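Local coordinates for phosphoribosylaminoimidazole-succinocarboxamide synthase (Saccharomyces cerevisiae, PDB 2CNQ), which catalyses the ATP-dependent joining of CAIR and aspartate to form SAICAR in de novo purine biosynthesis, at residues Asp71-Leu76 against His110-Ile115; Glu118-Gly123 against Asp215-Phe220; Glu185-Arg190 against Asn227-Val232. All blocks are in the same frame, centred on the assembly; numbering follows the deposited sequence.

Overall arrangement
From the N terminus, the first to take part are strand 73-74 and the loop after it. Contact 1 closes the loop between them and residues 110-115, which lead into strand 113-122. That strand continues into contact 2, where residues 118-123 pair with residues 215-220. Helix 185-209 starts inside the long loop closed by contact 2, and its first turns meet residues 227-232 in contact 3. Contact 1 is therefore in series with the other two, while contacts 2 and 3 cross. All three reach the same mixed sheet. R73 of contact 1 makes salt bridges with E228 of contact 3 and with D223, and F220 of contact 2 packs on I229 and L231. Each contact also touches ADP.

Contact 1 of 3, residues Asp71-Leu76 against His110-Ile115; sequences DVRNHL and HKHKLI. With ADP (adenosine-5'-diphosphate), chain B.
H75 and H110 are joined through their backbones: H110 N donates to H75 O over 2.8 Å. The side chain of H75 leads on to the nucleotide. Its CB lies against the edge of the H112 ring, 3.9 Å from H112 CD2. CG sits between the backbone N and the carbonyl carbon (chi1 65°), which swings the ring toward the adenine. At the ring edge H75 ND1 accepts a bond of 2.9 Å from ADP N6. Next along the ring, H75 CE1 comes within 3.7 Å of ADP N7.

This is the adenine end of the ATP pocket. Residues 110-112 link two sheets and read the base much as the hinge of a protein kinase does. ADP N6 gives a second bond to H110 O, 3.0 Å away. H112 N donates to ADP N1 at 3.2 Å. N6 is thus gripped by two acceptors, one from each segment. Replacing H75 by an alanine would probably cost N6 one of these acceptors and open a gap beside the adenine. F33 meets the H75 ring edge-to-face, and F65 also packs on it. Upstream, N74 OD1 accepts from L76 N at 2.8 Å, forming an Asx turn that shapes the chain around H75.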
loop_
_atom_site.group_PDB
_atom_site.type_symbol
_atom_site.label_atom_id
_atom_site.label_comp_id
_atom_site.label_asym_id
_atom_site.label_seq_id
_atom_site.Cartn_x
_atom_site.Cartn_y
_atom_site.Cartn_z
ATOM N N ASP A 71 13.991 -10.742 4.246
ATOM C CA ASP A 71 13.272 -10.553 5.466
ATOM C C ASP A 71 11.953 -11.228 5.463
ATOM O O ASP A 71 11.442 -11.545 6.517
ATOM C CB ASP A 71 13.056 -9.079 5.700
ATOM C CG ASP A 71 14.335 -8.346 5.723
ATOM O OD1 ASP A 71 15.121 -8.627 6.630
ATOM O OD2 ASP A 71 14.575 -7.548 4.820
ATOM N N VAL A 72 11.368 -11.424 4.301
ATOM C CA VAL A 72 10.054 -11.984 4.207
ATOM C C VAL A 72 9.855 -12.525 2.823
ATOM O O VAL A 72 10.272 -11.923 1.855
ATOM C CB VAL A 72 8.994 -10.956 4.585
ATOM C CG1 VAL A 72 8.970 -9.827 3.596
ATOM C CG2 VAL A 72 7.662 -11.574 4.759
ATOM N N ARG A 73 9.242 -13.680 2.750
ATOM C CA ARG A 73 8.776 -14.201 1.500
ATOM C C ARG A 73 7.728 -13.298 0.944
ATOM O O ARG A 73 6.989 -12.714 1.694
ATOM C CB ARG A 73 8.141 -15.567 1.677
ATOM C CG ARG A 73 9.129 -16.692 1.836
ATOM C CD ARG A 73 8.422 -18.024 1.831
ATOM N NE ARG A 73 7.649 -18.196 0.609
ATOM C CZ ARG A 73 6.700 -19.109 0.447
ATOM N NH1 ARG A 73 6.422 -19.964 1.420
ATOM N NH2 ARG A 73 6.032 -19.176 -0.692
ATOM N N ASN A 74 7.628 -13.237 -0.362
ATOM C CA ASN A 74 6.612 -12.422 -0.967
ATOM C C ASN A 74 5.874 -13.171 -2.030
ATOM O O ASN A 74 6.223 -14.265 -2.401
ATOM C CB ASN A 74 7.204 -11.126 -1.465
ATOM C CG ASN A 74 8.154 -11.345 -2.579
ATOM O OD1 ASN A 74 7.795 -11.943 -3.587
ATOM N ND2 ASN A 74 9.367 -10.898 -2.417
ATOM N N HIS A 75 4.832 -12.551 -2.531
ATOM C CA HIS A 75 3.963 -13.194 -3.483
ATOM C C HIS A 75 4.437 -13.163 -4.896
ATOM O O HIS A 75 3.775 -13.706 -5.752
ATOM C CB HIS A 75 2.558 -12.639 -3.425
ATOM C CG HIS A 75 2.391 -11.240 -3.818
ATOM N ND1 HIS A 75 1.128 -10.783 -4.068
ATOM C CD2 HIS A 75 3.237 -10.222 -4.019
ATOM C CE1 HIS A 75 1.215 -9.523 -4.395
ATOM N NE2 HIS A 75 2.479 -9.155 -4.366
ATOM N N LEU A 76 5.551 -12.532 -5.185
ATOM C CA LEU A 76 5.933 -12.439 -6.569
ATOM C C LEU A 76 6.276 -13.804 -7.104
ATOM O O LEU A 76 6.954 -14.575 -6.455
ATOM C CB LEU A 76 7.149 -11.582 -6.712
ATOM C CG LEU A 76 6.985 -10.161 -6.259
ATOM C CD1 LEU A 76 8.302 -9.446 -6.404
ATOM C CD2 LEU A 76 5.880 -9.458 -7.014
ATOM N N HIS A 110 1.717 -15.150 -6.893
ATOM C CA HIS A 110 1.104 -16.317 -6.400
ATOM C C HIS A 110 -0.128 -15.940 -5.626
ATOM O O HIS A 110 -0.107 -15.060 -4.800
ATOM C CB HIS A 110 2.066 -16.982 -5.436
ATOM C CG HIS A 110 3.281 -17.531 -6.090
ATOM N ND1 HIS A 110 3.254 -18.694 -6.822
ATOM C CD2 HIS A 110 4.562 -17.093 -6.117
ATOM C CE1 HIS A 110 4.466 -18.940 -7.284
ATOM N NE2 HIS A 110 5.285 -17.999 -6.851
ATOM N N LYS A 111 -1.201 -16.634 -5.887
ATOM C CA LYS A 111 -2.393 -16.494 -5.104
ATOM C C LYS A 111 -2.067 -16.997 -3.738
ATOM O O LYS A 111 -1.599 -18.097 -3.588
ATOM C CB LYS A 111 -3.492 -17.232 -5.862
ATOM C CG LYS A 111 -4.859 -17.058 -5.299
ATOM C CD LYS A 111 -5.919 -17.931 -6.010
ATOM C CE LYS A 111 -5.822 -18.079 -7.585
ATOM N NZ LYS A 111 -6.784 -19.104 -8.319
ATOM N N HIS A 112 -2.332 -16.224 -2.724
ATOM C CA HIS A 112 -2.096 -16.674 -1.384
ATOM C C HIS A 112 -3.322 -16.528 -0.592
ATOM O O HIS A 112 -4.124 -15.645 -0.813
ATOM C CB HIS A 112 -0.984 -15.888 -0.724
ATOM C CG HIS A 112 0.352 -16.417 -1.067
ATOM N ND1 HIS A 112 0.788 -17.621 -0.581
ATOM C CD2 HIS A 112 1.331 -15.948 -1.866
ATOM C CE1 HIS A 112 1.985 -17.872 -1.060
ATOM N NE2 HIS A 112 2.333 -16.878 -1.849
ATOM N N LYS A 113 -3.401 -17.373 0.412
ATOM C CA LYS A 113 -4.354 -17.170 1.460
ATOM C C LYS A 113 -3.945 -15.965 2.219
ATOM O O LYS A 113 -2.829 -15.869 2.698
ATOM C CB LYS A 113 -4.367 -18.368 2.353
ATOM C CG LYS A 113 -5.422 -18.259 3.401
ATOM C CD LYS A 113 -5.525 -19.469 4.260
ATOM C CE LYS A 113 -6.001 -20.673 3.496
ATOM N NZ LYS A 113 -6.434 -21.743 4.422
ATOM N N LEU A 114 -4.841 -15.026 2.302
ATOM C CA LEU A 114 -4.535 -13.784 2.924
ATOM C C LEU A 114 -4.874 -13.839 4.371
ATOM O O LEU A 114 -5.793 -14.490 4.770
ATOM C CB LEU A 114 -5.302 -12.635 2.285
ATOM C CG LEU A 114 -5.053 -12.509 0.811
ATOM C CD1 LEU A 114 -5.888 -11.382 0.275
ATOM C CD2 LEU A 114 -3.560 -12.423 0.555
ATOM N N ILE A 115 -4.094 -13.163 5.181
ATOM C CA ILE A 115 -4.441 -12.948 6.559
ATOM C C ILE A 115 -5.362 -11.775 6.552
ATOM O O ILE A 115 -5.060 -10.747 5.962
ATOM C CB ILE A 115 -3.193 -12.653 7.364
ATOM C CG1 ILE A 115 -2.258 -13.854 7.298
ATOM C CG2 ILE A 115 -3.555 -12.323 8.783
ATOM C CD1 ILE A 115 -0.972 -13.648 8.033
HETATM P PB ADP B . -8.465 -2.935 -2.467
HETATM O O1B ADP B . -7.366 -2.263 -1.786
HETATM O O2B ADP B . -9.156 -3.903 -1.602
HETATM O O3B ADP B . -9.470 -2.119 -3.118
HETATM P PA ADP B . -6.638 -3.487 -4.589
HETATM O O1A ADP B . -5.467 -3.033 -3.838
HETATM O O2A ADP B . -7.142 -2.673 -5.684
HETATM O O3A ADP B . -7.819 -3.829 -3.610
HETATM O "O5'" ADP B . -6.387 -4.915 -5.191
HETATM C "C5'" ADP B . -5.595 -5.921 -4.601
HETATM C "C4'" ADP B . -6.486 -7.005 -4.073
HETATM O "O4'" ADP B . -5.744 -8.218 -4.187
HETATM C "C3'" ADP B . -6.812 -6.870 -2.618
HETATM O "O3'" ADP B . -8.013 -7.543 -2.328
HETATM C "C2'" ADP B . -5.691 -7.634 -1.966
HETATM O "O2'" ADP B . -5.970 -8.039 -0.663
HETATM C "C1'" ADP B . -5.570 -8.777 -2.901
HETATM N N9 ADP B . -4.313 -9.464 -2.912
HETATM C C8 ADP B . -3.102 -8.916 -2.794
HETATM N N7 ADP B . -2.137 -9.785 -2.945
HETATM C C5 ADP B . -2.762 -10.952 -3.166
HETATM C C6 ADP B . -2.328 -12.271 -3.436
HETATM N N6 ADP B . -1.046 -12.563 -3.519
HETATM N N1 ADP B . -3.229 -13.240 -3.539
HETATM C C2 ADP B . -4.521 -12.930 -3.495
HETATM N N3 ADP B . -5.048 -11.726 -3.330
HETATM C C4 ADP B . -4.156 -10.753 -3.158
HETATM O O HOH W 1 4.801 -17.866 -3.155
HETATM O O HOH W 2 4.688 -16.540 -2.990
#

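Contact 2 of 3, residues Glu118-Gly123 against Asp215-Phe220; sequences EVIVRG and DTKFEF. With AMZ (aminoimidazole 4-carboxamide ribonucleotide), chain C; ADP (adenosine-5'-diphosphate), chain B.
R122 and D215 stand side by side on two antiparallel strands of the mixed sheet, and both hold AMZ. R122 is extended and meets the phosphate with a two-pronged grip. Its NH1 donates to AMZ OP2 over 2.9 Å, almost straight (177°), and its NH2 donates to OP1. D215 OD2 takes the ribose hydroxyl O2 of AMZ at 2.6 Å. The guanidinium and carboxylate planes are 89° apart, and the salt bridge from R122 NH1 to D215 OD1 is long, 3.8 Å. A water bridges these same two atoms, and R242 also binds OD1. From the same strand as R122, I120 CG2 rests over one face of the guanidinium, and I120 CD1 is 3.7 Å from AMZ C5.

K217 runs across one face of the imidazole, with CB 3.5 Å from AMZ N. It bends at chi2 and chi3, which brings NZ to E219 OE1 at 2.8 Å in a salt bridge; D233 also binds NZ. E219 OE2 in turn accepts from ADP O2' at 2.6 Å. Paired backbone bonds V119-F218 and V121-T216 fix the register. V119 and V121 pack on helix 185-209, and on their side of the sheet T216 CG2 sits 3.7 Å above the F218 ring plane.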
loop_
_atom_site.group_PDB
_atom_site.type_symbol
_atom_site.label_atom_id
_atom_site.label_comp_id
_atom_site.label_asym_id
_atom_site.label_seq_id
_atom_site.Cartn_x
_atom_site.Cartn_y
_atom_site.Cartn_z
ATOM N N GLU A 118 -5.670 -5.595 7.666
ATOM C CA GLU A 118 -4.792 -4.565 7.177
ATOM C C GLU A 118 -3.713 -4.455 8.215
ATOM O O GLU A 118 -3.957 -4.110 9.356
ATOM C CB GLU A 118 -5.486 -3.250 7.042
ATOM C CG GLU A 118 -6.717 -3.264 6.235
ATOM C CD GLU A 118 -6.529 -3.617 4.793
ATOM O OE1 GLU A 118 -7.556 -3.546 4.087
ATOM O OE2 GLU A 118 -5.453 -3.959 4.312
ATOM N N VAL A 119 -2.517 -4.822 7.833
ATOM C CA VAL A 119 -1.414 -4.920 8.768
ATOM C C VAL A 119 -0.729 -3.589 8.792
ATOM O O VAL A 119 0.253 -3.360 8.122
ATOM C CB VAL A 119 -0.512 -6.062 8.382
ATOM C CG1 VAL A 119 0.656 -6.162 9.317
ATOM C CG2 VAL A 119 -1.295 -7.363 8.365
ATOM N N ILE A 120 -1.310 -2.687 9.548
ATOM C CA ILE A 120 -0.825 -1.344 9.636
ATOM C C ILE A 120 0.208 -1.269 10.708
ATOM O O ILE A 120 0.039 -1.788 11.797
ATOM C CB ILE A 120 -1.951 -0.396 9.912
ATOM C CG1 ILE A 120 -2.927 -0.410 8.763
ATOM C CG2 ILE A 120 -1.464 0.992 10.201
ATOM C CD1 ILE A 120 -4.268 0.126 9.130
ATOM N N VAL A 121 1.303 -0.607 10.399
ATOM C CA VAL A 121 2.306 -0.249 11.360
ATOM C C VAL A 121 2.429 1.232 11.360
ATOM O O VAL A 121 2.513 1.840 10.323
ATOM C CB VAL A 121 3.651 -0.885 11.060
ATOM C CG1 VAL A 121 4.645 -0.480 12.121
ATOM C CG2 VAL A 121 3.526 -2.362 10.995
ATOM N N ARG A 122 2.439 1.789 12.553
ATOM C CA ARG A 122 2.589 3.206 12.732
ATOM C C ARG A 122 3.868 3.487 13.452
ATOM O O ARG A 122 4.069 3.049 14.556
ATOM C CB ARG A 122 1.456 3.777 13.510
ATOM C CG ARG A 122 0.120 3.437 12.926
ATOM C CD ARG A 122 -0.975 4.009 13.770
ATOM N NE ARG A 122 -2.256 3.522 13.337
ATOM C CZ ARG A 122 -2.989 4.083 12.419
ATOM N NH1 ARG A 122 -2.691 5.242 11.909
ATOM N NH2 ARG A 122 -4.068 3.455 12.022
ATOM N N GLY A 123 4.726 4.239 12.819
ATOM C CA GLY A 123 5.890 4.746 13.496
ATOM C C GLY A 123 5.666 6.066 14.147
ATOM O O GLY A 123 6.382 6.438 15.074
ATOM N N ASP A 215 3.582 5.809 8.606
ATOM C CA ASP A 215 2.826 4.624 8.824
ATOM C C ASP A 215 2.678 3.932 7.491
ATOM O O ASP A 215 2.994 4.469 6.446
ATOM C CB ASP A 215 1.502 4.944 9.504
ATOM C CG ASP A 215 0.655 5.919 8.779
ATOM O OD1 ASP A 215 -0.131 6.570 9.476
ATOM O OD2 ASP A 215 0.722 5.984 7.547
ATOM N N THR A 216 2.205 2.712 7.550
ATOM C CA THR A 216 2.024 1.963 6.349
ATOM C C THR A 216 1.100 0.819 6.631
ATOM O O THR A 216 0.984 0.373 7.744
ATOM C CB THR A 216 3.363 1.428 5.841
ATOM O OG1 THR A 216 3.231 1.024 4.495
ATOM C CG2 THR A 216 3.886 0.284 6.622
ATOM N N LYS A 217 0.481 0.346 5.576
ATOM C CA LYS A 217 -0.347 -0.817 5.593
ATOM C C LYS A 217 0.275 -1.870 4.769
ATOM O O LYS A 217 0.464 -1.699 3.578
ATOM C CB LYS A 217 -1.719 -0.468 5.069
ATOM C CG LYS A 217 -2.687 -1.623 5.047
ATOM C CD LYS A 217 -2.652 -2.493 3.829
ATOM C CE LYS A 217 -3.181 -1.800 2.623
ATOM N NZ LYS A 217 -3.036 -2.603 1.385
ATOM N N PHE A 218 0.610 -2.967 5.396
ATOM C CA PHE A 218 1.039 -4.159 4.713
ATOM C C PHE A 218 -0.148 -5.079 4.604
ATOM O O PHE A 218 -1.065 -5.015 5.371
ATOM C CB PHE A 218 2.105 -4.874 5.504
ATOM C CG PHE A 218 3.363 -4.123 5.725
ATOM C CD1 PHE A 218 4.119 -3.673 4.678
ATOM C CD2 PHE A 218 3.815 -3.911 6.994
ATOM C CE1 PHE A 218 5.313 -3.069 4.906
ATOM C CE2 PHE A 218 5.010 -3.288 7.230
ATOM C CZ PHE A 218 5.755 -2.868 6.196
ATOM N N GLU A 219 -0.040 -5.999 3.679
ATOM C CA GLU A 219 -0.870 -7.150 3.637
ATOM C C GLU A 219 -0.011 -8.353 3.640
ATOM O O GLU A 219 1.011 -8.408 2.988
ATOM C CB GLU A 219 -1.771 -7.166 2.429
ATOM C CG GLU A 219 -2.716 -6.015 2.434
ATOM C CD GLU A 219 -3.791 -6.088 1.409
ATOM O OE1 GLU A 219 -4.356 -5.016 1.119
ATOM O OE2 GLU A 219 -4.066 -7.192 0.914
ATOM N N PHE A 220 -0.442 -9.314 4.410
ATOM C CA PHE A 220 0.248 -10.561 4.530
ATOM C C PHE A 220 -0.652 -11.688 4.145
ATOM O O PHE A 220 -1.835 -11.680 4.424
ATOM C CB PHE A 220 0.629 -10.801 5.979
ATOM C CG PHE A 220 1.692 -9.904 6.568
ATOM C CD1 PHE A 220 2.519 -9.104 5.812
ATOM C CD2 PHE A 220 1.882 -9.883 7.934
ATOM C CE1 PHE A 220 3.494 -8.347 6.437
ATOM C CE2 PHE A 220 2.886 -9.135 8.515
ATOM C CZ PHE A 220 3.679 -8.398 7.769
HETATM O O5 AMZ C . -5.659 0.437 1.701
HETATM C C6 AMZ C . -6.046 0.367 2.848
HETATM N N2 AMZ C . -7.122 -0.318 3.220
HETATM C C3A AMZ C . -5.319 1.026 3.916
HETATM C C7A AMZ C . -4.216 1.809 3.762
HETATM N N3 AMZ C . -3.469 2.121 2.686
HETATM N N1 AMZ C . -5.661 0.981 5.215
HETATM C C5 AMZ C . -4.779 1.711 5.860
HETATM N N AMZ C . -3.897 2.239 4.982
HETATM C C1 AMZ C . -2.747 3.038 5.325
HETATM C C2 AMZ C . -2.966 4.516 5.209
HETATM C C3 AMZ C . -1.982 5.064 6.202
HETATM O O2 AMZ C . -0.725 5.058 5.565
HETATM O O1 AMZ C . -2.747 4.933 3.877
HETATM O O AMZ C . -2.512 2.815 6.687
HETATM C C AMZ C . -2.025 4.004 7.291
HETATM C C4 AMZ C . -2.874 4.367 8.465
HETATM O O3 AMZ C . -4.097 4.903 7.989
HETATM P P AMZ C . -5.108 5.536 9.049
HETATM O OP1 AMZ C . -5.683 4.411 9.845
HETATM O O4 AMZ C . -6.145 6.213 8.185
HETATM O OP2 AMZ C . -4.371 6.491 9.930
HETATM P PB ADP B . -8.465 -2.935 -2.467
HETATM O O1B ADP B . -7.366 -2.263 -1.786
HETATM O O2B ADP B . -9.156 -3.903 -1.602
HETATM O O3B ADP B . -9.470 -2.119 -3.118
HETATM P PA ADP B . -6.638 -3.487 -4.589
HETATM O O1A ADP B . -5.467 -3.033 -3.838
HETATM O O2A ADP B . -7.142 -2.673 -5.684
HETATM O O3A ADP B . -7.819 -3.829 -3.610
HETATM O "O5'" ADP B . -6.387 -4.915 -5.191
HETATM C "C5'" ADP B . -5.595 -5.921 -4.601
HETATM C "C4'" ADP B . -6.486 -7.005 -4.073
HETATM O "O4'" ADP B . -5.744 -8.218 -4.187
HETATM C "C3'" ADP B . -6.812 -6.870 -2.618
HETATM O "O3'" ADP B . -8.013 -7.543 -2.328
HETATM C "C2'" ADP B . -5.691 -7.634 -1.966
HETATM O "O2'" ADP B . -5.970 -8.039 -0.663
HETATM C "C1'" ADP B . -5.570 -8.777 -2.901
HETATM N N9 ADP B . -4.313 -9.464 -2.912
HETATM C C8 ADP B . -3.102 -8.916 -2.794
HETATM N N7 ADP B . -2.137 -9.785 -2.945
HETATM C C5 ADP B . -2.762 -10.952 -3.166
HETATM C C6 ADP B . -2.328 -12.271 -3.436
HETATM N N6 ADP B . -1.046 -12.563 -3.519
HETATM N N1 ADP B . -3.229 -13.240 -3.539
HETATM C C2 ADP B . -4.521 -12.930 -3.495
HETATM N N3 ADP B . -5.048 -11.726 -3.330
HETATM C C4 ADP B . -4.156 -10.753 -3.158
HETATM O O HOH W 3 -6.768 -3.905 1.545
HETATM O O HOH W 4 -6.909 -5.022 1.839
HETATM O O HOH W 5 -0.147 6.688 12.177
#

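Contact 3 of 3, residues Glu185-Arg190 against Asn227-Val232; sequences EDLSRR and NEIILV. Unlike the reference sequence in segment 185-190: E185 (reference Gly). With ADP (adenosine-5'-diphosphate), chain B.
R190, on the first turns of helix 185-209, reaches across to N227 at the start of strand 228-245. The helix packs on the mixed sheet, and the segment axes come within 10.5 Å at an angle of 44°. N227 has a left-handed backbone and forms, with E228, a G1 beta bulge opposite D223, where strand 211-223 turns back into strand 228-245.

The R190 chain bends at chi3 (63°), which turns the guanidinium toward the bulge. Its two end nitrogens take one atom each. NH1 donates to N227 OD1 at 2.9 Å, and NH2 donates to N227 O at 3.0 Å. The guanidinium and amide planes stand 72° apart. Both donors sit above the carbonyl planes they meet, clear of the lone pairs, and neither bond is straight. N227 is modelled in two conformers, so the bond to OD1 may hold only part of the time. A water accepts from I229 N at 3.0 Å and makes a weak bond to R190 NH2.

I229 points toward the helix and runs past R190 in the opposite direction. Its CD1 lies 3.8 Å from R190 CB and also 3.9 Å above one face of the guanidinium, offset toward the rim. L187 crosses I229 at a slant, with L187 CD1 4.1 Å from I229 CD1. V191 and L194 from the helix and F220 from the sheet also pack on I229. Farther along the same strand, V232 CB touches the adenine, 3.6 Å from ADP N7.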
loop_
_atom_site.group_PDB
_atom_site.type_symbol
_atom_site.label_atom_id
_atom_site.label_comp_id
_atom_site.label_asym_id
_atom_site.label_seq_id
_atom_site.Cartn_x
_atom_site.Cartn_y
_atom_site.Cartn_z
ATOM N N GLU A 185 -3.948 -16.249 18.012
ATOM C CA GLU A 185 -3.016 -15.538 18.849
ATOM C C GLU A 185 -1.599 -15.666 18.367
ATOM O O GLU A 185 -0.863 -14.699 18.385
ATOM C CB GLU A 185 -3.109 -16.010 20.281
ATOM C CG GLU A 185 -2.702 -17.438 20.551
ATOM C CD GLU A 185 -2.763 -17.784 22.006
ATOM O OE1 GLU A 185 -2.930 -16.889 22.849
ATOM O OE2 GLU A 185 -2.612 -18.960 22.298
ATOM N N ASP A 186 -1.195 -16.846 17.953
ATOM C CA ASP A 186 0.171 -17.000 17.546
ATOM C C ASP A 186 0.400 -16.230 16.278
ATOM O O ASP A 186 1.359 -15.504 16.162
ATOM C CB ASP A 186 0.539 -18.454 17.402
ATOM C CG ASP A 186 0.516 -19.185 18.736
ATOM O OD1 ASP A 186 0.262 -20.387 18.742
ATOM O OD2 ASP A 186 0.751 -18.567 19.781
ATOM N N LEU A 187 -0.493 -16.392 15.331
ATOM C CA LEU A 187 -0.311 -15.753 14.065
ATOM C C LEU A 187 -0.360 -14.263 14.218
ATOM O O LEU A 187 0.426 -13.559 13.626
ATOM C CB LEU A 187 -1.340 -16.233 13.076
ATOM C CG LEU A 187 -1.196 -15.628 11.699
ATOM C CD1 LEU A 187 0.161 -15.921 11.089
ATOM C CD2 LEU A 187 -2.313 -16.119 10.822
ATOM N N SER A 188 -1.274 -13.751 15.014
ATOM C CA SER A 188 -1.360 -12.310 15.173
ATOM C C SER A 188 -0.095 -11.743 15.737
ATOM O O SER A 188 0.339 -10.691 15.326
ATOM C CB SER A 188 -2.501 -11.973 16.123
ATOM O OG SER A 188 -2.707 -10.568 16.265
ATOM N N ARG A 189 0.510 -12.410 16.699
ATOM C CA ARG A 189 1.738 -11.913 17.243
ATOM C C ARG A 189 2.816 -11.974 16.184
ATOM O O ARG A 189 3.598 -11.058 16.079
ATOM C CB ARG A 189 2.154 -12.722 18.444
ATOM C CG ARG A 189 3.385 -12.118 19.101
ATOM C CD ARG A 189 3.875 -12.992 20.171
ATOM N NE ARG A 189 4.950 -12.415 20.946
ATOM C CZ ARG A 189 4.788 -11.778 22.090
ATOM N NH1 ARG A 189 5.851 -11.313 22.714
ATOM N NH2 ARG A 189 3.593 -11.602 22.608
ATOM N N ARG A 190 2.874 -13.045 15.420
ATOM C CA ARG A 190 3.865 -13.143 14.397
ATOM C C ARG A 190 3.691 -12.042 13.392
ATOM O O ARG A 190 4.650 -11.465 12.930
ATOM C CB ARG A 190 3.779 -14.464 13.689
ATOM C CG ARG A 190 4.244 -15.606 14.512
ATOM C CD ARG A 190 3.919 -16.901 13.859
ATOM N NE ARG A 190 4.611 -17.033 12.598
ATOM C CZ ARG A 190 4.266 -17.861 11.625
ATOM N NH1 ARG A 190 3.192 -18.619 11.726
ATOM N NH2 ARG A 190 5.008 -17.919 10.533
ATOM N N ASN A 227 4.301 -22.794 6.705
ATOM C CA ASN A 227 4.140 -21.920 7.852
ATOM C C ASN A 227 4.981 -20.675 7.735
ATOM O O ASN A 227 5.582 -20.192 8.693
ATOM C CB ASN A 227 4.457 -22.606 9.155
ATOM C CG ASN A 227 3.927 -21.840 10.339
ATOM O OD1 ASN A 227 2.940 -21.113 10.246
ATOM N ND2 ASN A 227 4.550 -22.044 11.479
ATOM N N GLU A 228 4.758 -20.026 6.578
ATOM C CA GLU A 228 5.405 -18.732 6.345
ATOM C C GLU A 228 4.435 -17.661 6.071
ATOM O O GLU A 228 3.558 -17.858 5.274
ATOM C CB GLU A 228 6.400 -18.906 5.188
ATOM C CG GLU A 228 7.597 -19.821 5.564
ATOM C CD GLU A 228 8.543 -20.030 4.422
ATOM O OE1 GLU A 228 9.679 -19.526 4.485
ATOM O OE2 GLU A 228 8.132 -20.679 3.438
ATOM N N ILE A 229 4.636 -16.507 6.694
ATOM C CA ILE A 229 3.935 -15.308 6.366
ATOM C C ILE A 229 4.536 -14.801 5.070
ATOM O O ILE A 229 5.732 -14.855 4.855
ATOM C CB ILE A 229 4.042 -14.316 7.477
ATOM C CG1 ILE A 229 3.319 -14.845 8.706
ATOM C CG2 ILE A 229 3.457 -13.001 7.069
ATOM C CD1 ILE A 229 3.568 -14.027 9.936
ATOM N N ILE A 230 3.662 -14.313 4.209
ATOM C CA ILE A 230 4.023 -13.869 2.909
ATOM C C ILE A 230 3.647 -12.424 2.813
ATOM O O ILE A 230 2.536 -12.048 3.122
ATOM C CB ILE A 230 3.240 -14.626 1.830
ATOM C CG1 ILE A 230 3.253 -16.115 2.067
ATOM C CG2 ILE A 230 3.755 -14.271 0.478
ATOM C CD1 ILE A 230 4.539 -16.725 2.010
ATOM N N LEU A 231 4.545 -11.605 2.317
ATOM C CA LEU A 231 4.219 -10.240 2.024
ATOM C C LEU A 231 3.553 -10.211 0.678
ATOM O O LEU A 231 4.095 -10.677 -0.304
ATOM C CB LEU A 231 5.507 -9.444 2.026
ATOM C CG LEU A 231 5.322 -7.945 1.956
ATOM C CD1 LEU A 231 4.593 -7.409 3.123
ATOM C CD2 LEU A 231 6.689 -7.319 1.862
ATOM N N VAL A 232 2.344 -9.701 0.653
ATOM C CA VAL A 232 1.547 -9.709 -0.550
ATOM C C VAL A 232 1.157 -8.292 -0.903
ATOM O O VAL A 232 1.678 -7.331 -0.377
ATOM C CB VAL A 232 0.328 -10.625 -0.417
ATOM C CG1 VAL A 232 0.773 -12.012 -0.035
ATOM C CG2 VAL A 232 -0.664 -10.102 0.561
HETATM P PB ADP B . -8.465 -2.935 -2.467
HETATM O O1B ADP B . -7.366 -2.263 -1.786
HETATM O O2B ADP B . -9.156 -3.903 -1.602
HETATM O O3B ADP B . -9.470 -2.119 -3.118
HETATM P PA ADP B . -6.638 -3.487 -4.589
HETATM O O1A ADP B . -5.467 -3.033 -3.838
HETATM O O2A ADP B . -7.142 -2.673 -5.684
HETATM O O3A ADP B . -7.819 -3.829 -3.610
HETATM O "O5'" ADP B . -6.387 -4.915 -5.191
HETATM C "C5'" ADP B . -5.595 -5.921 -4.601
HETATM C "C4'" ADP B . -6.486 -7.005 -4.073
HETATM O "O4'" ADP B . -5.744 -8.218 -4.187
HETATM C "C3'" ADP B . -6.812 -6.870 -2.618
HETATM O "O3'" ADP B . -8.013 -7.543 -2.328
HETATM C "C2'" ADP B . -5.691 -7.634 -1.966
HETATM O "O2'" ADP B . -5.970 -8.039 -0.663
HETATM C "C1'" ADP B . -5.570 -8.777 -2.901
HETATM N N9 ADP B . -4.313 -9.464 -2.912
HETATM C C8 ADP B . -3.102 -8.916 -2.794
HETATM N N7 ADP B . -2.137 -9.785 -2.945
HETATM C C5 ADP B . -2.762 -10.952 -3.166
HETATM C C6 ADP B . -2.328 -12.271 -3.436
HETATM N N6 ADP B . -1.046 -12.563 -3.519
HETATM N N1 ADP B . -3.229 -13.240 -3.539
HETATM C C2 ADP B . -4.521 -12.930 -3.495
HETATM N N3 ADP B . -5.048 -11.726 -3.330
HETATM C C4 ADP B . -4.156 -10.753 -3.158
HETATM O O HOH W 6 6.867 -16.367 8.646
#